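Local coordinates for hypothetical membrane protein (Corynebacterium glutamicum, PDB 6JSA) that is HtaA, whose C-terminal domain, the part described here, binds heme and probably passes it along the heme uptake machinery of corynebacteria, at residues D148-T151 with P152-L156; A16-Q19 with N20-R23; A51-E55 with N56-S60. All coordinates share one frame; numbering follows the deposited sequence.

In the fold
Interactions 1 and 2 build the heme site from two separate parts of the chain. Interaction 2 lies on helix 16-23 and supplies the tyrosine that binds the iron. Interaction 1 lies in the loop between helix 140-145 and strand 159-165 and covers the other face of the porphyrin. Their centres are 14 Å apart, and they touch directly: Tyr-150 OH lies 3.3 Å from Phe-18 CB. Ser-17 and Tyr-150 share one propionate oxygen of the heme. Interaction 3 is the turn of the hairpin 42-53/58-62, far from this site. Its nearest atoms are about 18 Å from those of interaction 1 and about 22 Å from those of interaction 2.

Interaction 1 (D148-T151 with P152-L156); sequences DFYT and PGTQL. With HEM (protoporphyrin IX containing Fe), chain B.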
loop_
_atom_site.group_PDB
_atom_site.type_symbol
_atom_site.label_atom_id
_atom_site.label_comp_id
_atom_site.label_asym_id
_atom_site.label_seq_id
_atom_site.Cartn_x
_atom_site.Cartn_y
_atom_site.Cartn_z
ATOM N N ASP A 148 -10.797 -13.218 2.857
ATOM C CA ASP A 148 -11.846 -12.962 3.835
ATOM C C ASP A 148 -11.394 -13.181 5.275
ATOM O O ASP A 148 -12.238 -13.276 6.176
ATOM C CB ASP A 148 -13.134 -13.747 3.542
ATOM C CG ASP A 148 -13.659 -13.507 2.134
ATOM O OD1 ASP A 148 -13.692 -12.341 1.681
ATOM O OD2 ASP A 148 -14.044 -14.499 1.481
ATOM N N PHE A 149 -10.080 -13.252 5.531
ATOM C CA PHE A 149 -9.619 -13.320 6.915
ATOM C C PHE A 149 -9.736 -11.981 7.633
ATOM O O PHE A 149 -9.805 -11.962 8.868
ATOM C CB PHE A 149 -8.191 -13.863 7.005
ATOM C CG PHE A 149 -8.099 -15.360 6.881
ATOM C CD1 PHE A 149 -7.945 -15.966 5.645
ATOM C CD2 PHE A 149 -8.176 -16.161 8.012
ATOM C CE1 PHE A 149 -7.850 -17.349 5.540
ATOM C CE2 PHE A 149 -8.091 -17.547 7.917
ATOM C CZ PHE A 149 -7.931 -18.142 6.684
ATOM N N TYR A 150 -9.746 -10.872 6.899
ATOM C CA TYR A 150 -10.054 -9.560 7.444
ATOM C C TYR A 150 -11.344 -9.089 6.798
ATOM O O TYR A 150 -11.546 -9.284 5.597
ATOM C CB TYR A 150 -8.983 -8.524 7.087
ATOM C CG TYR A 150 -7.559 -8.841 7.477
ATOM C CD1 TYR A 150 -7.241 -9.309 8.744
ATOM C CD2 TYR A 150 -6.523 -8.649 6.569
ATOM C CE1 TYR A 150 -5.929 -9.591 9.096
ATOM C CE2 TYR A 150 -5.211 -8.919 6.913
ATOM C CZ TYR A 150 -4.917 -9.390 8.173
ATOM O OH TYR A 150 -3.608 -9.669 8.501
ATOM N N THR A 151 -12.204 -8.446 7.582
ATOM C CA THR A 151 -13.443 -7.881 7.073
ATOM C C THR A 151 -13.190 -6.504 6.464
ATOM O O THR A 151 -12.220 -5.821 6.813
ATOM C CB THR A 151 -14.427 -7.704 8.224
ATOM O OG1 THR A 151 -13.799 -6.920 9.245
ATOM C CG2 THR A 151 -14.879 -9.055 8.790
ATOM N N PRO A 152 -14.070 -6.057 5.567
ATOM C CA PRO A 152 -13.976 -4.674 5.083
ATOM C C PRO A 152 -14.034 -3.692 6.246
ATOM O O PRO A 152 -14.841 -3.836 7.168
ATOM C CB PRO A 152 -15.201 -4.537 4.172
ATOM C CG PRO A 152 -15.506 -5.944 3.727
ATOM C CD PRO A 152 -15.165 -6.808 4.918
ATOM N N GLY A 153 -13.153 -2.696 6.210
ATOM C CA GLY A 153 -13.053 -1.729 7.280
ATOM C C GLY A 153 -12.013 -2.045 8.328
ATOM O O GLY A 153 -11.728 -1.188 9.175
ATOM N N THR A 154 -11.429 -3.238 8.300
ATOM C CA THR A 154 -10.319 -3.555 9.189
ATOM C C THR A 154 -9.192 -2.553 8.978
ATOM O O THR A 154 -8.883 -2.165 7.846
ATOM C CB THR A 154 -9.825 -4.975 8.889
ATOM O OG1 THR A 154 -10.836 -5.914 9.271
ATOM C CG2 THR A 154 -8.531 -5.315 9.645
ATOM N N GLN A 155 -8.584 -2.118 10.078
ATOM C CA GLN A 155 -7.456 -1.199 10.003
ATOM C C GLN A 155 -6.187 -1.972 9.661
ATOM O O GLN A 155 -5.796 -2.895 10.384
ATOM C CB GLN A 155 -7.280 -0.490 11.342
ATOM C CG GLN A 155 -8.491 0.312 11.775
ATOM C CD GLN A 155 -8.892 1.367 10.755
ATOM O OE1 GLN A 155 -9.880 1.211 10.026
ATOM N NE2 GLN A 155 -8.134 2.452 10.704
ATOM N N LEU A 156 -5.534 -1.580 8.576
ATOM C CA LEU A 156 -4.244 -2.139 8.206
ATOM C C LEU A 156 -3.154 -1.321 8.899
ATOM O O LEU A 156 -3.439 -0.466 9.740
ATOM C CB LEU A 156 -4.104 -2.156 6.687
ATOM C CG LEU A 156 -5.174 -2.939 5.918
ATOM C CD1 LEU A 156 -4.831 -2.945 4.433
ATOM C CD2 LEU A 156 -5.349 -4.368 6.457
HETATM C CHA HEM B . -4.667 -16.331 9.535
HETATM C CHB HEM B . -4.919 -20.977 8.225
HETATM C CHC HEM B . -4.602 -19.672 3.575
HETATM C CHD HEM B . -4.744 -15.020 4.868
HETATM C C1A HEM B . -4.727 -17.704 9.586
HETATM C C2A HEM B . -4.733 -18.503 10.796
HETATM C C3A HEM B . -4.801 -19.790 10.446
HETATM C C4A HEM B . -4.861 -19.838 8.995
HETATM C CMA HEM B . -4.819 -21.020 11.388
HETATM C CAA HEM B . -4.607 -17.922 12.212
HETATM C CBA HEM B . -3.117 -17.599 12.384
HETATM C CGA HEM B . -2.833 -16.929 13.703
HETATM O O1A HEM B . -3.768 -16.366 14.318
HETATM O O2A HEM B . -1.655 -16.940 14.134
HETATM C C1B HEM B . -4.794 -21.041 6.856
HETATM C C2B HEM B . -4.650 -22.244 6.062
HETATM C C3B HEM B . -4.569 -21.885 4.770
HETATM C C4B HEM B . -4.652 -20.438 4.722
HETATM C CMB HEM B . -4.620 -23.654 6.675
HETATM C CAB HEM B . -4.404 -22.743 3.494
HETATM C CBB HEM B . -4.200 -24.066 3.462
HETATM C C1C HEM B . -4.647 -18.297 3.509
HETATM C C2C HEM B . -4.711 -17.520 2.290
HETATM C C3C HEM B . -4.720 -16.229 2.634
HETATM C C4C HEM B . -4.702 -16.152 4.088
HETATM C CMC HEM B . -4.718 -18.099 0.859
HETATM C CAC HEM B . -4.778 -15.045 1.641
HETATM C CBC HEM B . -4.028 -13.947 1.834
HETATM C C1D HEM B . -4.760 -14.982 6.241
HETATM C C2D HEM B . -4.822 -13.779 7.036
HETATM C C3D HEM B . -4.800 -14.133 8.319
HETATM C C4D HEM B . -4.709 -15.576 8.385
HETATM C CMD HEM B . -4.909 -12.354 6.466
HETATM C CAD HEM B . -4.826 -13.183 9.535
HETATM C CBD HEM B . -3.370 -12.926 9.948
HETATM C CGD HEM B . -3.330 -11.918 11.067
HETATM O O1D HEM B . -3.480 -12.312 12.251
HETATM O O2D HEM B . -3.146 -10.710 10.774
HETATM N NA HEM B . -4.807 -18.549 8.498
HETATM N NB HEM B . -4.779 -19.954 6.006
HETATM N NC HEM B . -4.649 -17.431 4.592
HETATM N ND HEM B . -4.691 -16.070 7.093
HETATM FE FE HEM B . -4.422 -18.007 6.546
#
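Thr-151 and Thr-154 close a type II beta turn, with Pro-152 and Gly-153 at its two central positions. The positive phi of Gly-153 (94°) suits the third place of such a turn. Thr-154 grips the carbonyl oxygen of Thr-151 twice. Thr-154 N donates to Thr-151 O at 3.1 Å. Thr-154 OG1 donates to the same Thr-151 O at 2.8 Å, tilted 20° from the carbonyl plane. The hydroxyl gets there because OG1 stands anti to the carbonyl carbon of Thr-154 (chi1 -68°). The two threonine side chains cross at about a right angle. The Pro-152 ring follows directly through the peptide bond, which brings its CD 3.5 Å from Thr-151 CB.

Tyr-150 links the turn to the heme. Its CB lies 3.9 Å from Thr-154 OG1, and Leu-156 CD2 comes to its ring obliquely. Its backbone O is held by Ser-143 of helix 140-145. The heme methyl CMD sits over one face of the Tyr-150 ring. Phe-149 lies flat against the porphyrin, with heme ND 3.4 Å above the plane of its ring. At the edge of the Tyr-150 ring, and in its plane, OH donates to heme O2D at 2.5 Å.

Interaction 2 (A16-Q19 with N20-R23); sequences ASFQ and NYIR. With HEM (protoporphyrin IX containing Fe), chain B.
Phe-18 and Ile-22 meet one turn apart on helix 16-23, and their contact is apolar. Ile-22 CG1 makes a CH-pi contact over one face of the Phe-18 ring, 3.8 Å from the centroid and 15° off the normal. Ile-22 CD1 reaches Phe-18 CZ at 3.7 Å. Phe-18 CD1 meets the edge of the Tyr-21 ring, 4.0 Å from Tyr-21 CD2. Phe-69 and Phe-146 add edge-to-face contacts to Phe-18.

The backbone bonds are those of a regular alpha helix. The NH groups of Asn-20, Tyr-21, Ile-22 and Arg-23 each donate to the carbonyl four residues earlier.

Polar side chains on the face away from the heme gather at one water. It donates to Gln-19 OE1 and Asn-20 OD1 and accepts from Arg-23 NH2 at 3.0 Å. Gln-19 NE2 is held by the carbonyls of Gly-13 and Gln-41.

Two polar side chains reach the heme. Ser-17 OG donates to heme O2D at 2.6 Å and is also hydrogen-bonded to Lys-15 NZ. With chi1 at 161° the Tyr-21 side chain extends away from its own backbone N, and its ring leans over the porphyrin, with heme C4D 3.5 Å above the ring plane. Tyr-21 OH binds the heme iron at 2.1 Å. His-72 NE2 is hydrogen-bonded to that same oxygen. A histidine hydrogen-bonded to an axial tyrosine is a feature also seen in the hemophore HasA.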
loop_
_atom_site.group_PDB
_atom_site.type_symbol
_atom_site.label_atom_id
_atom_site.label_comp_id
_atom_site.label_asym_id
_atom_site.label_seq_id
_atom_site.Cartn_x
_atom_site.Cartn_y
_atom_site.Cartn_z
ATOM N N ALA A 16 1.175 -5.377 10.289
ATOM C CA ALA A 16 2.222 -6.038 11.068
ATOM C C ALA A 16 1.839 -7.473 11.411
ATOM O O ALA A 16 2.664 -8.392 11.298
ATOM C CB ALA A 16 2.530 -5.252 12.337
ATOM N N SER A 17 0.587 -7.693 11.824
ATOM C CA SER A 17 0.184 -9.047 12.183
ATOM C C SER A 17 0.193 -9.970 10.969
ATOM O O SER A 17 0.420 -11.176 11.112
ATOM C CB SER A 17 -1.175 -9.035 12.891
ATOM O OG SER A 17 -2.207 -8.595 12.032
ATOM N N PHE A 18 -0.055 -9.431 9.771
ATOM C CA PHE A 18 0.062 -10.238 8.559
ATOM C C PHE A 18 1.508 -10.646 8.297
ATOM O O PHE A 18 1.775 -11.803 7.961
ATOM C CB PHE A 18 -0.518 -9.495 7.355
ATOM C CG PHE A 18 -0.570 -10.324 6.102
ATOM C CD1 PHE A 18 -1.392 -11.440 6.043
ATOM C CD2 PHE A 18 0.188 -9.991 4.992
ATOM C CE1 PHE A 18 -1.468 -12.212 4.899
ATOM C CE2 PHE A 18 0.124 -10.757 3.835
ATOM C CZ PHE A 18 -0.708 -11.875 3.791
ATOM N N GLN A 19 2.456 -9.715 8.456
ATOM C CA GLN A 19 3.868 -10.078 8.327
ATOM C C GLN A 19 4.226 -11.204 9.283
ATOM O O GLN A 19 4.904 -12.166 8.904
ATOM C CB GLN A 19 4.759 -8.886 8.654
ATOM C CG GLN A 19 4.795 -7.781 7.632
ATOM C CD GLN A 19 5.676 -6.643 8.107
ATOM O OE1 GLN A 19 6.634 -6.856 8.849
ATOM N NE2 GLN A 19 5.345 -5.428 7.702
ATOM N N ASN A 20 3.806 -11.078 10.540
ATOM C CA ASN A 20 4.197 -12.059 11.541
ATOM C C ASN A 20 3.528 -13.396 11.285
ATOM O O ASN A 20 4.124 -14.442 11.553
ATOM C CB ASN A 20 3.884 -11.522 12.939
ATOM C CG ASN A 20 4.677 -10.268 13.262
ATOM O OD1 ASN A 20 5.728 -10.017 12.662
ATOM N ND2 ASN A 20 4.191 -9.480 14.213
ATOM N N TYR A 21 2.309 -13.372 10.746
ATOM C CA TYR A 21 1.649 -14.599 10.321
ATOM C C TYR A 21 2.397 -15.244 9.159
ATOM O O TYR A 21 2.690 -16.447 9.182
ATOM C CB TYR A 21 0.204 -14.276 9.945
ATOM C CG TYR A 21 -0.466 -15.315 9.091
ATOM C CD1 TYR A 21 -0.771 -16.572 9.602
ATOM C CD2 TYR A 21 -0.805 -15.040 7.773
ATOM C CE1 TYR A 21 -1.391 -17.516 8.819
ATOM C CE2 TYR A 21 -1.430 -15.973 6.984
ATOM C CZ TYR A 21 -1.712 -17.211 7.514
ATOM O OH TYR A 21 -2.312 -18.145 6.731
ATOM N N ILE A 22 2.724 -14.456 8.131
ATOM C CA ILE A 22 3.406 -15.004 6.959
ATOM C C ILE A 22 4.709 -15.688 7.363
ATOM O O ILE A 22 5.023 -16.789 6.895
ATOM C CB ILE A 22 3.651 -13.903 5.913
ATOM C CG1 ILE A 22 2.333 -13.497 5.249
ATOM C CG2 ILE A 22 4.695 -14.351 4.898
ATOM C CD1 ILE A 22 1.726 -14.558 4.349
ATOM N N ARG A 23 5.488 -15.046 8.231
ATOM C CA ARG A 23 6.791 -15.566 8.628
ATOM C C ARG A 23 6.714 -16.543 9.791
ATOM O O ARG A 23 7.738 -17.133 10.150
ATOM C CB ARG A 23 7.739 -14.407 8.966
ATOM C CG ARG A 23 7.977 -13.485 7.774
ATOM C CD ARG A 23 9.220 -12.627 7.921
ATOM N NE ARG A 23 9.041 -11.513 8.848
ATOM C CZ ARG A 23 9.943 -10.551 9.021
ATOM N NH1 ARG A 23 11.078 -10.564 8.322
ATOM N NH2 ARG A 23 9.711 -9.571 9.882
HETATM C CHA HEM B . -4.667 -16.331 9.535
HETATM C CHB HEM B . -4.919 -20.977 8.225
HETATM C CHC HEM B . -4.602 -19.672 3.575
HETATM C CHD HEM B . -4.744 -15.020 4.868
HETATM C C1A HEM B . -4.727 -17.704 9.586
HETATM C C2A HEM B . -4.733 -18.503 10.796
HETATM C C3A HEM B . -4.801 -19.790 10.446
HETATM C C4A HEM B . -4.861 -19.838 8.995
HETATM C CMA HEM B . -4.819 -21.020 11.388
HETATM C CAA HEM B . -4.607 -17.922 12.212
HETATM C CBA HEM B . -3.117 -17.599 12.384
HETATM C CGA HEM B . -2.833 -16.929 13.703
HETATM O O1A HEM B . -3.768 -16.366 14.318
HETATM O O2A HEM B . -1.655 -16.940 14.134
HETATM C C1B HEM B . -4.794 -21.041 6.856
HETATM C C2B HEM B . -4.650 -22.244 6.062
HETATM C C3B HEM B . -4.569 -21.885 4.770
HETATM C C4B HEM B . -4.652 -20.438 4.722
HETATM C CMB HEM B . -4.620 -23.654 6.675
HETATM C CAB HEM B . -4.404 -22.743 3.494
HETATM C CBB HEM B . -4.200 -24.066 3.462
HETATM C C1C HEM B . -4.647 -18.297 3.509
HETATM C C2C HEM B . -4.711 -17.520 2.290
HETATM C C3C HEM B . -4.720 -16.229 2.634
HETATM C C4C HEM B . -4.702 -16.152 4.088
HETATM C CMC HEM B . -4.718 -18.099 0.859
HETATM C CAC HEM B . -4.778 -15.045 1.641
HETATM C CBC HEM B . -4.028 -13.947 1.834
HETATM C C1D HEM B . -4.760 -14.982 6.241
HETATM C C2D HEM B . -4.822 -13.779 7.036
HETATM C C3D HEM B . -4.800 -14.133 8.319
HETATM C C4D HEM B . -4.709 -15.576 8.385
HETATM C CMD HEM B . -4.909 -12.354 6.466
HETATM C CAD HEM B . -4.826 -13.183 9.535
HETATM C CBD HEM B . -3.370 -12.926 9.948
HETATM C CGD HEM B . -3.330 -11.918 11.067
HETATM O O1D HEM B . -3.480 -12.312 12.251
HETATM O O2D HEM B . -3.146 -10.710 10.774
HETATM N NA HEM B . -4.807 -18.549 8.498
HETATM N NB HEM B . -4.779 -19.954 6.006
HETATM N NC HEM B . -4.649 -17.431 4.592
HETATM N ND HEM B . -4.691 -16.070 7.093
HETATM FE FE HEM B . -4.422 -18.007 6.546
HETATM O O HOH W 1 7.344 -8.278 11.115
#

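Interaction 3 (A51-E55 with N56-S60); sequences AVDAE and NKTGS
Asp-53 and Thr-58 form the last strand pair of a beta hairpin made by strands 42-53 and 58-62. Segments 51-53 and 58-60 run antiparallel, 176° between their directions. A G1 beta bulge lies at the turn, where Lys-57 and Thr-58 both face Asp-53. Lys-57 has positive phi, as the first residue of this bulge usually does.

The tight part is the paired strands. Ala-51 with Ser-60 and Asp-53 with Thr-58 are hydrogen-bonded pairs, each with two backbone bonds. Asp-53 N donates to Thr-58 O at 2.8 Å. Between them, Val-52 and Gly-59 form a non-hydrogen-bonded pair. Their CA atoms are close, with Val-52 CA 4.1 Å from Gly-59 CA. Gly-59 has no side chain, and the strands come this close beside Val-52 CG2 and Ala-51 O. Val-52 is buried against Phe-87 and Val-125, and its CG1 lies 3.7 Å from Thr-58 O. Ser-60 lies on the sheet face opposite Val-52, and its OG is hydrogen-bonded to Glu-84.

The turn itself is looser and lies at the surface. Glu-55 is exposed, with its side chain extended. Lys-57 reaches the other way, and its NZ is held by Asn-90 and the carbonyl of Leu-123. Two weak bonds from Asn-56 N go to Asp-53 O and OD1, and a third weak bond joins Lys-57 N to Ala-54 O.

One short, fairly straight side-chain bond spans the turn. Asn-56 ND2 donates to Asp-53 OD2 at 2.8 Å, on the syn side but tilted out of the carboxylate plane; OD2 lies near the amide plane of Asn-56. The carboxylate and amide planes stand 82° apart. At chi1 175° the Asp-53 carboxylate lies across from the backbone N, on the side of Asn-56. A water bridges onward: it donates to Asp-53 OD2 at 2.6 Å and lies 2.6 Å from Thr-58 OG1.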
loop_
_atom_site.group_PDB
_atom_site.type_symbol
_atom_site.label_atom_id
_atom_site.label_comp_id
_atom_site.label_asym_id
_atom_site.label_seq_id
_atom_site.Cartn_x
_atom_site.Cartn_y
_atom_site.Cartn_z
ATOM N N ALA A 51 1.872 13.924 -9.046
ATOM C CA ALA A 51 1.650 15.357 -9.079
ATOM C C ALA A 51 0.770 15.753 -7.905
ATOM O O ALA A 51 -0.045 14.960 -7.424
ATOM C CB ALA A 51 1.004 15.788 -10.400
ATOM N N VAL A 52 0.945 16.991 -7.453
ATOM C CA VAL A 52 0.202 17.544 -6.332
ATOM C C VAL A 52 -0.347 18.895 -6.761
ATOM O O VAL A 52 0.408 19.768 -7.213
ATOM C CB VAL A 52 1.089 17.699 -5.084
ATOM C CG1 VAL A 52 0.352 18.460 -4.000
ATOM C CG2 VAL A 52 1.560 16.343 -4.579
ATOM N N ASP A 53 -1.659 19.060 -6.630
ATOM C CA ASP A 53 -2.327 20.338 -6.852
ATOM C C ASP A 53 -2.401 21.008 -5.489
ATOM O O ASP A 53 -3.315 20.762 -4.700
ATOM C CB ASP A 53 -3.705 20.095 -7.450
ATOM C CG ASP A 53 -4.522 21.367 -7.593
ATOM O OD1 ASP A 53 -4.050 22.468 -7.230
ATOM O OD2 ASP A 53 -5.666 21.256 -8.070
ATOM N N ALA A 54 -1.409 21.858 -5.206
ATOM C CA ALA A 54 -1.300 22.453 -3.878
ATOM C C ALA A 54 -2.465 23.385 -3.589
ATOM O O ALA A 54 -2.944 23.453 -2.449
ATOM C CB ALA A 54 0.034 23.182 -3.730
ATOM N N GLU A 55 -2.933 24.114 -4.606
ATOM C CA GLU A 55 -4.032 25.047 -4.396
ATOM C C GLU A 55 -5.263 24.336 -3.854
ATOM O O GLU A 55 -5.947 24.855 -2.968
ATOM C CB GLU A 55 -4.357 25.790 -5.692
ATOM C CG GLU A 55 -5.386 26.887 -5.480
ATOM C CD GLU A 55 -5.693 27.676 -6.738
ATOM O OE1 GLU A 55 -4.924 27.568 -7.710
ATOM O OE2 GLU A 55 -6.709 28.407 -6.748
ATOM N N ASN A 56 -5.540 23.127 -4.340
ATOM C CA ASN A 56 -6.737 22.400 -3.944
ATOM C C ASN A 56 -6.467 21.236 -3.000
ATOM O O ASN A 56 -7.414 20.541 -2.607
ATOM C CB ASN A 56 -7.492 21.935 -5.188
ATOM C CG ASN A 56 -7.979 23.098 -6.017
ATOM O OD1 ASN A 56 -8.672 23.982 -5.511
ATOM N ND2 ASN A 56 -7.584 23.131 -7.284
ATOM N N LYS A 57 -5.217 21.041 -2.594
ATOM C CA LYS A 57 -4.803 19.948 -1.711
ATOM C C LYS A 57 -5.284 18.586 -2.214
ATOM O O LYS A 57 -5.917 17.817 -1.493
ATOM C CB LYS A 57 -5.196 20.193 -0.247
ATOM C CG LYS A 57 -4.278 19.475 0.747
ATOM C CD LYS A 57 -4.699 19.689 2.199
ATOM C CE LYS A 57 -3.658 19.094 3.145
ATOM N NZ LYS A 57 -4.066 19.106 4.580
ATOM N N THR A 58 -4.977 18.292 -3.477
ATOM C CA THR A 58 -5.182 16.967 -4.043
ATOM C C THR A 58 -3.868 16.488 -4.636
ATOM O O THR A 58 -2.987 17.282 -4.970
ATOM C CB THR A 58 -6.249 16.946 -5.145
ATOM O OG1 THR A 58 -5.752 17.615 -6.312
ATOM C CG2 THR A 58 -7.536 17.610 -4.669
ATOM N N GLY A 59 -3.738 15.180 -4.783
ATOM C CA GLY A 59 -2.508 14.666 -5.353
ATOM C C GLY A 59 -2.587 13.175 -5.574
ATOM O O GLY A 59 -3.498 12.491 -5.090
ATOM N N SER A 60 -1.609 12.689 -6.332
ATOM C CA SER A 60 -1.351 11.269 -6.512
ATOM C C SER A 60 0.153 11.079 -6.507
ATOM O O SER A 60 0.863 11.740 -7.269
ATOM C CB SER A 60 -1.917 10.762 -7.837
ATOM O OG SER A 60 -3.231 10.289 -7.663
HETATM O O HOH W 2 -7.210 19.147 -7.856
#